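Local coordinates for sulfonate ABC transporter, periplasmic sulfonate-binding protein SsuA (Methylobacillus flagellatus, PDB 3UIF) that probably captures sulfonates or sulfate esters in the periplasm and delivers them to an ABC importer, at residues 127-132 with 284-288; 56-61 with 74-79; 80-84 with 294-299. One frame throughout, in Å; residues are numbered along the deposited sequence.

In the fold
Contacts 2 and 3 share helix 77-85: contact 2 ties helix 56-65 to its start, and contact 3, centred about 12 Å away, takes up the next turn. Both lie in the lobe of the six-stranded sheet and the helices packed on it, whereas contact 1 joins those helices to the other lobe, an arrangement consistent with the two-lobed type II periplasmic binding proteins. Contact 1, centred about 11 Å from contact 3 and 14 Å from contact 2, has a sulfate on Arg-128, probably from the crystallisation liquor. Side chains join the sites: Leu-77 CD2 meets Leu-294 CD1 at 3.9 Å, and Ile-80 CD1 meets Ala-285 CB at 3.8 Å.

Contact 1: residues 127-132 with 284-288. With SO4 (sulfate ion), chain B.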
# COMPACT_ATOMS: atom_id res chain seq x y z
N GLY A 127 -1.32 12.12 8.86
CA GLY A 127 -0.05 11.43 8.79
C GLY A 127 -0.13 10.03 8.20
O GLY A 127 0.87 9.30 8.20
N ARG A 128 -1.32 9.65 7.72
CA ARG A 128 -1.50 8.36 7.04
C ARG A 128 -1.45 8.47 5.52
O ARG A 128 -1.82 9.51 4.97
CB ARG A 128 -2.81 7.70 7.47
CG ARG A 128 -2.71 7.13 8.88
CD ARG A 128 -1.71 5.99 8.94
NE ARG A 128 -1.79 5.35 10.24
CZ ARG A 128 -0.87 5.47 11.20
NH1 ARG A 128 0.24 6.18 10.99
NH2 ARG A 128 -1.07 4.86 12.37
N PRO A 129 -1.01 7.39 4.84
CA PRO A 129 -0.86 7.49 3.38
C PRO A 129 -2.09 8.09 2.70
O PRO A 129 -1.93 8.93 1.83
CB PRO A 129 -0.63 6.05 2.95
CG PRO A 129 -0.04 5.38 4.16
CD PRO A 129 -0.66 6.04 5.34
N TRP A 130 -3.29 7.72 3.12
CA TRP A 130 -4.47 8.22 2.43
C TRP A 130 -4.68 9.71 2.56
O TRP A 130 -5.56 10.26 1.88
CB TRP A 130 -5.72 7.45 2.82
CG TRP A 130 -5.97 7.31 4.28
CD1 TRP A 130 -6.78 8.10 5.09
CD2 TRP A 130 -5.43 6.28 5.17
NE1 TRP A 130 -6.78 7.64 6.38
CE2 TRP A 130 -5.99 6.56 6.50
CE3 TRP A 130 -4.57 5.19 5.01
CZ2 TRP A 130 -5.68 5.77 7.60
CZ3 TRP A 130 -4.28 4.40 6.13
CH2 TRP A 130 -4.81 4.69 7.40
N GLU A 131 -3.90 10.37 3.40
CA GLU A 131 -3.96 11.83 3.52
C GLU A 131 -3.51 12.48 2.22
O GLU A 131 -3.99 13.55 1.84
CB GLU A 131 -3.12 12.34 4.70
CG GLU A 131 -3.32 13.83 4.96
CD GLU A 131 -2.48 14.38 6.11
OE1 GLU A 131 -1.30 14.00 6.26
OE2 GLU A 131 -3.02 15.21 6.87
N LEU A 132 -2.59 11.82 1.52
CA LEU A 132 -2.13 12.26 0.21
C LEU A 132 -3.27 12.31 -0.81
O LEU A 132 -3.44 13.30 -1.52
CB LEU A 132 -0.98 11.37 -0.27
CG LEU A 132 -0.51 11.60 -1.70
CD1 LEU A 132 -0.00 13.03 -1.92
CD2 LEU A 132 0.56 10.58 -2.06
N LYS A 284 5.03 12.52 -5.81
CA LYS A 284 3.99 13.21 -5.05
C LYS A 284 4.08 12.88 -3.56
O LYS A 284 4.03 13.79 -2.71
CB LYS A 284 2.61 12.86 -5.60
CG LYS A 284 2.21 13.66 -6.81
CD LYS A 284 0.79 13.33 -7.22
CE LYS A 284 0.26 14.30 -8.27
NZ LYS A 284 -1.22 14.16 -8.43
N ALA A 285 4.23 11.59 -3.26
CA ALA A 285 4.31 11.10 -1.90
C ALA A 285 5.49 11.67 -1.13
O ALA A 285 5.37 11.96 0.05
CB ALA A 285 4.34 9.58 -1.87
N VAL A 286 6.64 11.84 -1.79
CA VAL A 286 7.81 12.39 -1.10
C VAL A 286 7.60 13.87 -0.77
O VAL A 286 8.01 14.33 0.29
CB VAL A 286 9.12 12.12 -1.86
CG1 VAL A 286 10.27 12.93 -1.27
CG2 VAL A 286 9.46 10.64 -1.79
N ALA A 287 6.93 14.59 -1.67
CA ALA A 287 6.60 16.01 -1.46
C ALA A 287 5.64 16.17 -0.29
O ALA A 287 5.84 17.07 0.54
CB ALA A 287 6.02 16.65 -2.71
N TYR A 288 4.63 15.31 -0.21
CA TYR A 288 3.62 15.34 0.85
C TYR A 288 4.20 14.97 2.21
O TYR A 288 3.80 15.50 3.24
CB TYR A 288 2.44 14.43 0.50
CG TYR A 288 1.77 13.79 1.71
CD1 TYR A 288 2.18 12.54 2.19
CD2 TYR A 288 0.72 14.44 2.37
CE1 TYR A 288 1.58 11.95 3.30
CE2 TYR A 288 0.11 13.86 3.47
CZ TYR A 288 0.54 12.62 3.93
OH TYR A 288 -0.06 12.04 5.03
S SO4 B . -4.58 3.52 11.47
O1 SO4 B . -5.46 2.33 11.29
O2 SO4 B . -3.28 3.21 10.80
O3 SO4 B . -5.19 4.75 10.90
O4 SO4 B . -4.40 3.85 12.91
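Leu-132 lays its CB over the middle of one face of the Tyr-288 ring, 4.2 Å from the ring centroid and 12° off the normal, a CH-pi contact. The ring contacts and hydroxyl bond of this tyrosine hold for one of two modelled conformers and are to that extent uncertain. The leucine methyls divide the neighbouring helix turn: CD1 comes to Tyr-288 CB at 3.7 Å, and CD2 to Ala-285 CB at 3.9 Å. Tyr-288 OH donates to Glu-131 OE1 at 2.6 Å. Glu-131 reaches it with CG opposite the backbone N (chi1 -172°) and the chain extended beyond. The bond uses the anti lone pair of OE1, and the carboxylate stands nearly upright to the ring, at 79°. OE1 has a second donor, Gly-127 N at 3.2 Å, from above the carboxylate plane. Helix 276-291, packed against helix 77-85 through Ala-285 and Ile-80, here reaches the beginning of helix 130-140, which belongs to the lobe of the five-stranded sheet. With an alanine in place of Glu-131, Tyr-288 OH and Gly-127 N would probably both lose this acceptor. Arg-128 NE donates to sulfate O2 at 2.7 Å, helped weakly by NH2. Trp-130 CZ2, at the ring edge, lies 3.5 Å from sulfate O3, and Arg-128 CB lies over one ring face, offset toward the rim. His-125 also binds this ion, probably a crystallisation component.

Contact 2: residues 56-61 with 74-79; sequences VGPVIN and YGDLPP
One firm and one weak hydrogen bond hold Asn-61 across the contact. Its OD1 accepts from Tyr-74 OH at 2.7 Å, the hydroxyl lying nearly in line with the carbonyl bond (174°), and the amide plane is turned 76° from the ring. The other arm of the amide, ND2, gives a weak and bent bond to Pro-78 O at 3.3 Å. With its two ends engaged in different directions, the amide links the tyrosine hydroxyl to the first turn of helix 77-85, which probably restrains its rotation. This is the crossover of a beta-alpha-beta unit: strand 44-51 leads through helix 56-65 into strand 71-75, both strands running parallel to strand 6-17, which lies between them. Residues 56-61 form a wider pi-type turn, where Asn-61 N bonds to Val-56 O at 2.9 Å. Most of the apolar contacts gather on the same ring. Ile-60 CG2 stands over one face of Tyr-74, 4.0 Å from the centroid, in a CH-pi contact, whereas Val-56 CG1 comes in at the edge, 3.7 Å from Tyr-74 CE1. Because this methyl is anti to the valine's backbone N (chi1 173°), it also reaches Pro-78 CG, again at 3.7 Å. Trp-205 meets the tyrosine with its ring plane about perpendicular, and Val-13 of strand 6-17 touches both Val-56 and Tyr-74.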
# COMPACT_ATOMS: atom_id res chain seq x y z
N VAL A 56 6.35 -0.60 13.35
CA VAL A 56 6.99 -0.43 12.03
C VAL A 56 8.27 0.40 12.08
O VAL A 56 9.27 0.02 11.48
CB VAL A 56 6.00 0.12 10.98
CG1 VAL A 56 6.73 0.44 9.68
CG2 VAL A 56 4.86 -0.88 10.75
N GLY A 57 8.25 1.53 12.79
CA GLY A 57 9.45 2.31 13.05
C GLY A 57 10.55 1.56 13.80
O GLY A 57 11.63 1.34 13.25
N PRO A 58 10.29 1.20 15.08
CA PRO A 58 11.29 0.57 15.97
C PRO A 58 11.63 -0.90 15.66
O PRO A 58 12.57 -1.45 16.26
CB PRO A 58 10.66 0.69 17.36
CG PRO A 58 9.21 0.83 17.11
CD PRO A 58 9.07 1.56 15.81
N VAL A 59 10.89 -1.53 14.74
CA VAL A 59 11.21 -2.87 14.26
C VAL A 59 11.63 -2.85 12.77
O VAL A 59 12.75 -3.24 12.46
CB VAL A 59 10.06 -3.88 14.53
CG1 VAL A 59 10.30 -5.22 13.85
CG2 VAL A 59 9.90 -4.11 16.02
N ILE A 60 10.78 -2.38 11.86
CA ILE A 60 11.15 -2.45 10.43
C ILE A 60 12.17 -1.39 10.03
O ILE A 60 13.31 -1.73 9.73
CB ILE A 60 9.97 -2.51 9.45
CG1 ILE A 60 9.04 -3.69 9.79
CG2 ILE A 60 10.49 -2.66 8.03
CD1 ILE A 60 7.75 -3.75 8.97
N ASN A 61 11.78 -0.11 10.01
CA ASN A 61 12.74 0.96 9.68
C ASN A 61 14.04 0.84 10.47
O ASN A 61 15.12 1.05 9.92
CB ASN A 61 12.12 2.34 9.89
CG ASN A 61 11.14 2.70 8.80
OD1 ASN A 61 10.94 1.94 7.86
ND2 ASN A 61 10.53 3.87 8.91
N TYR A 74 6.11 -3.85 2.80
CA TYR A 74 5.20 -2.93 3.45
C TYR A 74 4.94 -1.73 2.56
O TYR A 74 5.35 -1.73 1.39
CB TYR A 74 5.68 -2.59 4.88
CG TYR A 74 6.96 -1.78 5.04
CD1 TYR A 74 7.16 -1.01 6.19
CD2 TYR A 74 7.96 -1.76 4.06
CE1 TYR A 74 8.31 -0.26 6.38
CE2 TYR A 74 9.11 -1.00 4.24
CZ TYR A 74 9.28 -0.26 5.41
OH TYR A 74 10.43 0.49 5.61
N GLY A 75 4.26 -0.71 3.09
CA GLY A 75 3.83 0.44 2.29
C GLY A 75 4.97 1.39 1.96
O GLY A 75 6.09 1.20 2.41
N ASP A 76 4.68 2.42 1.19
CA ASP A 76 5.71 3.38 0.79
C ASP A 76 5.95 4.48 1.81
O ASP A 76 6.98 5.16 1.76
CB ASP A 76 5.38 4.03 -0.55
CG ASP A 76 3.98 4.63 -0.59
OD1 ASP A 76 3.70 5.39 -1.55
OD2 ASP A 76 3.14 4.35 0.32
N LEU A 77 5.01 4.69 2.72
CA LEU A 77 5.21 5.81 3.63
C LEU A 77 6.43 5.63 4.57
O LEU A 77 7.34 6.48 4.55
CB LEU A 77 3.92 6.21 4.36
CG LEU A 77 4.00 7.62 4.97
CD1 LEU A 77 4.34 8.70 3.94
CD2 LEU A 77 2.72 7.96 5.72
N PRO A 78 6.48 4.54 5.37
CA PRO A 78 7.69 4.35 6.20
C PRO A 78 9.06 4.46 5.48
O PRO A 78 9.89 5.25 5.93
CB PRO A 78 7.46 2.98 6.85
CG PRO A 78 5.97 2.92 6.99
CD PRO A 78 5.43 3.56 5.73
N PRO A 79 9.28 3.70 4.38
CA PRO A 79 10.58 3.76 3.70
C PRO A 79 10.92 5.15 3.16
O PRO A 79 12.08 5.54 3.15
CB PRO A 79 10.45 2.76 2.56
CG PRO A 79 9.01 2.47 2.40
CD PRO A 79 8.35 2.78 3.71

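Contact 3: residues 80-84 with 294-299; sequences IILNA and LTRTQA
Thr-295 OG1 donates to Thr-297 O at 2.8 Å, in the carbonyl plane, a bond that spans two residues within the loop, while the methyl of the same side chain meets helix 77-85. The hydroxyl lies between the backbone N and the carbonyl carbon (chi1 61°), a rotation that commits it to the loop and turns CG2 onto the helix. That methyl settles between two residues, 3.7 Å from Ala-84 CB and 3.8 Å from Ile-81 CA. Farther along, Thr-297 CG2 approaches Ala-84 O at 3.6 Å. Ala-299 CB rests against Asn-83 CB at 3.9 Å and against the backbone N of Ala-84. At the other end of the loop, Leu-294 CD1 and Ile-81 CD1 make a looser apolar contact of 4.2 Å. The amide of Asn-83 turns elsewhere, bonding to Thr-88 N and Val-89 O, at the entry to strand 89-94. The loop itself runs from helix 276-291, to which Gln-290 ties it through Arg-296 O and Gln-298, to helix 301-304, whose Met-304 touches Ile-80 and Asn-83, while Leu-82 touches Asn-61 and Phe-64 of helix 56-65.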
# COMPACT_ATOMS: atom_id res chain seq x y z
N ILE A 80 9.91 5.90 2.72
CA ILE A 80 10.09 7.33 2.43
C ILE A 80 10.64 8.10 3.64
O ILE A 80 11.58 8.88 3.50
CB ILE A 80 8.77 7.98 1.92
CG1 ILE A 80 8.47 7.55 0.47
CG2 ILE A 80 8.82 9.50 2.04
CD1 ILE A 80 7.06 7.80 0.02
N ILE A 81 10.07 7.86 4.83
CA ILE A 81 10.52 8.53 6.06
C ILE A 81 11.94 8.12 6.47
O ILE A 81 12.74 8.96 6.88
CB ILE A 81 9.51 8.33 7.22
CG1 ILE A 81 8.19 9.03 6.88
CG2 ILE A 81 10.07 8.80 8.56
CD1 ILE A 81 6.98 8.43 7.57
N LEU A 82 12.25 6.84 6.32
CA LEU A 82 13.59 6.32 6.55
C LEU A 82 14.63 6.94 5.60
O LEU A 82 15.67 7.46 6.04
CB LEU A 82 13.58 4.79 6.41
CG LEU A 82 14.89 4.01 6.57
CD1 LEU A 82 15.56 4.32 7.90
CD2 LEU A 82 14.65 2.51 6.40
N ASN A 83 14.33 6.90 4.31
CA ASN A 83 15.21 7.39 3.26
C ASN A 83 15.50 8.88 3.33
O ASN A 83 16.57 9.33 2.91
CB ASN A 83 14.67 7.02 1.89
CG ASN A 83 14.87 5.56 1.58
OD1 ASN A 83 15.76 4.91 2.14
ND2 ASN A 83 14.06 5.02 0.68
N ALA A 84 14.55 9.66 3.84
CA ALA A 84 14.78 11.08 4.03
C ALA A 84 15.93 11.29 5.02
O ALA A 84 16.85 12.06 4.74
CB ALA A 84 13.50 11.76 4.50
N LEU A 294 6.20 15.09 8.36
CA LEU A 294 6.69 13.76 8.74
C LEU A 294 8.21 13.67 8.56
O LEU A 294 8.87 12.85 9.20
CB LEU A 294 6.01 12.64 7.95
CG LEU A 294 4.50 12.42 8.06
CD1 LEU A 294 4.04 11.39 7.05
CD2 LEU A 294 4.11 12.00 9.47
N THR A 295 8.75 14.52 7.68
CA THR A 295 10.20 14.60 7.43
C THR A 295 10.62 16.05 7.20
O THR A 295 9.85 16.85 6.65
CB THR A 295 10.64 13.79 6.19
OG1 THR A 295 9.98 14.28 5.01
CG2 THR A 295 10.31 12.31 6.35
N ARG A 296 11.83 16.39 7.61
CA ARG A 296 12.41 17.70 7.31
C ARG A 296 12.81 17.77 5.84
O ARG A 296 12.60 18.78 5.17
CB ARG A 296 13.63 17.97 8.19
CG ARG A 296 13.44 17.57 9.65
CD ARG A 296 14.65 17.91 10.51
NE ARG A 296 15.02 19.34 10.51
CZ ARG A 296 14.23 20.34 10.92
NH1 ARG A 296 12.99 20.10 11.35
NH2 ARG A 296 14.68 21.60 10.89
N THR A 297 13.34 16.65 5.35
CA THR A 297 14.01 16.53 4.05
C THR A 297 13.14 15.78 3.02
O THR A 297 12.13 15.15 3.38
CB THR A 297 15.39 15.86 4.29
OG1 THR A 297 16.33 16.87 4.66
CG2 THR A 297 15.95 15.08 3.08
N GLN A 298 13.51 15.87 1.75
CA GLN A 298 12.89 15.04 0.70
C GLN A 298 13.86 13.98 0.17
O GLN A 298 14.94 14.29 -0.29
CB GLN A 298 12.39 15.90 -0.45
CG GLN A 298 11.03 16.54 -0.21
CD GLN A 298 10.36 16.97 -1.51
OE1 GLN A 298 10.35 16.23 -2.49
NE2 GLN A 298 9.80 18.17 -1.52
N ALA A 299 13.45 12.71 0.26
CA ALA A 299 14.24 11.61 -0.27
C ALA A 299 14.40 11.73 -1.78
O ALA A 299 13.46 12.12 -2.47
CB ALA A 299 13.57 10.28 0.08